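Local coordinates for protein methyltransferase WBDD (Escherichia coli, PDB 4AZS) that probably phosphorylates and methylates the growing end of the O9a O antigen, pairing kinase and methyltransferase activities to regulate its chain length, at residues Leu431-Pro434 against Trp435-Trp438. Residues are numbered along the deposited sequence; the frame is centred on the assembly and turned at random.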
loop_
_atom_site.group_PDB
_atom_site.type_symbol
_atom_site.label_atom_id
_atom_site.label_comp_id
_atom_site.label_asym_id
_atom_site.label_seq_id
_atom_site.Cartn_x
_atom_site.Cartn_y
_atom_site.Cartn_z
ATOM N N LEU A 431 -45.305 -3.417 -53.442
ATOM C CA LEU A 431 -45.788 -2.541 -54.518
ATOM C C LEU A 431 -47.268 -2.750 -54.831
ATOM O O LEU A 431 -47.664 -3.813 -55.288
ATOM C CB LEU A 431 -44.961 -2.709 -55.794
ATOM C CG LEU A 431 -43.495 -2.271 -55.808
ATOM C CD1 LEU A 431 -42.945 -2.383 -57.225
ATOM C CD2 LEU A 431 -43.339 -0.848 -55.292
ATOM N N PRO A 432 -48.090 -1.719 -54.641
ATOM C CA PRO A 432 -49.417 -1.871 -55.153
ATOM C C PRO A 432 -49.466 -1.686 -56.692
ATOM O O PRO A 432 -48.492 -1.240 -57.312
ATOM C CB PRO A 432 -50.166 -0.743 -54.450
ATOM C CG PRO A 432 -49.169 0.348 -54.431
ATOM C CD PRO A 432 -47.807 -0.312 -54.338
ATOM N N GLN A 433 -50.588 -2.088 -57.274
ATOM C CA GLN A 433 -50.920 -1.748 -58.640
ATOM C C GLN A 433 -51.049 -0.244 -58.682
ATOM O O GLN A 433 -51.504 0.364 -57.723
ATOM C CB GLN A 433 -52.247 -2.395 -59.042
ATOM C CG GLN A 433 -52.110 -3.878 -59.263
ATOM C CD GLN A 433 -53.221 -4.492 -60.120
ATOM O OE1 GLN A 433 -53.522 -4.060 -61.254
ATOM N NE2 GLN A 433 -53.803 -5.554 -59.597
ATOM N N PRO A 434 -50.590 0.390 -59.753
ATOM C CA PRO A 434 -49.937 -0.055 -60.955
ATOM C C PRO A 434 -48.394 -0.014 -60.954
ATOM O O PRO A 434 -47.777 -0.278 -61.983
ATOM C CB PRO A 434 -50.468 0.947 -61.962
ATOM C CG PRO A 434 -50.547 2.223 -61.183
ATOM C CD PRO A 434 -50.785 1.851 -59.758
ATOM N N TRP A 435 -47.777 0.257 -59.822
ATOM C CA TRP A 435 -46.322 0.169 -59.718
ATOM C C TRP A 435 -45.817 -1.247 -60.000
ATOM O O TRP A 435 -44.794 -1.485 -60.697
ATOM C CB TRP A 435 -45.861 0.706 -58.349
ATOM C CG TRP A 435 -45.983 2.215 -58.222
ATOM C CD1 TRP A 435 -45.077 3.173 -58.672
ATOM C CD2 TRP A 435 -47.068 2.988 -57.616
ATOM N NE1 TRP A 435 -45.515 4.442 -58.393
ATOM C CE2 TRP A 435 -46.697 4.404 -57.759
ATOM C CE3 TRP A 435 -48.250 2.668 -56.963
ATOM C CZ2 TRP A 435 -47.510 5.439 -57.281
ATOM C CZ3 TRP A 435 -49.067 3.717 -56.484
ATOM C CH2 TRP A 435 -48.706 5.071 -56.646
ATOM N N SER A 436 -46.533 -2.215 -59.498
ATOM C CA SER A 436 -46.164 -3.600 -59.716
ATOM C C SER A 436 -46.278 -3.976 -61.197
ATOM O O SER A 436 -45.475 -4.748 -61.716
ATOM C CB SER A 436 -47.096 -4.483 -58.897
ATOM O OG SER A 436 -48.460 -4.153 -59.263
ATOM N N ASN A 437 -47.286 -3.429 -61.858
ATOM C CA ASN A 437 -47.520 -3.674 -63.283
ATOM C C ASN A 437 -46.403 -3.077 -64.106
ATOM O O ASN A 437 -45.950 -3.672 -65.059
ATOM C CB ASN A 437 -48.839 -3.052 -63.688
ATOM C CG ASN A 437 -49.988 -3.622 -62.925
ATOM O OD1 ASN A 437 -49.834 -4.624 -62.236
ATOM N ND2 ASN A 437 -51.147 -2.991 -63.029
ATOM N N TRP A 438 -45.928 -1.912 -63.675
ATOM C CA TRP A 438 -44.786 -1.215 -64.289
ATOM C C TRP A 438 -43.542 -2.066 -64.268
ATOM O O TRP A 438 -42.910 -2.328 -65.319
ATOM C CB TRP A 438 -44.572 0.088 -63.517
ATOM C CG TRP A 438 -43.311 0.823 -63.796
ATOM C CD1 TRP A 438 -42.742 1.110 -65.016
ATOM C CD2 TRP A 438 -42.444 1.461 -62.814
ATOM N NE1 TRP A 438 -41.593 1.836 -64.852
ATOM C CE2 TRP A 438 -41.366 2.079 -63.566
ATOM C CE3 TRP A 438 -42.462 1.581 -61.428
ATOM C CZ2 TRP A 438 -40.342 2.776 -62.945
ATOM C CZ3 TRP A 438 -41.421 2.283 -60.803
ATOM C CH2 TRP A 438 -40.388 2.863 -61.550
#
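The carbonyl oxygen of Pro432 reaches forward to the first turn of helix 435-443, where Ser436 N donates a hydrogen bond to Pro432 O at 3.1 Å, arriving from above the carbonyl plane. The helix's own i to i+4 pattern begins at the N-cap, Pro434, whose O accepts from Trp438 N at 3.0 Å. Between side chains, Asn437 ND2 donates to Gln433 OE1 at 3.2 Å along a nearly straight line (173°). The acceptor lies in the amide plane of Asn437, yet the two amides are turned 59° against each other. Gln433 suits this place because its extended chain carries the amide across to the helix; Asn437 OD1 accepts from Ala468 N, so one short amide ties the helix start to two loops.

The loop 431-434 leads into the helix, ending at its N-cap, probably in the C-terminal lobe of the kinase part and far from the AMP and S-adenosylmethionine pockets. Pro434 follows a cis peptide bond; without an amide hydrogen, it leaves no donor there.

Apolar packing is carried by the two prolines against the indole of Trp435. Pro432 CG meets the six-membered ring of Trp435 at CE3 (3.6 Å), and Pro434 CD approaches the same atom at 3.9 Å, two compact rings that come obliquely against the benzo part of the indole. With CG anti to its carbonyl carbon (chi1 -72°), Trp435 sends that indole to Phe411, which it meets edge-to-face.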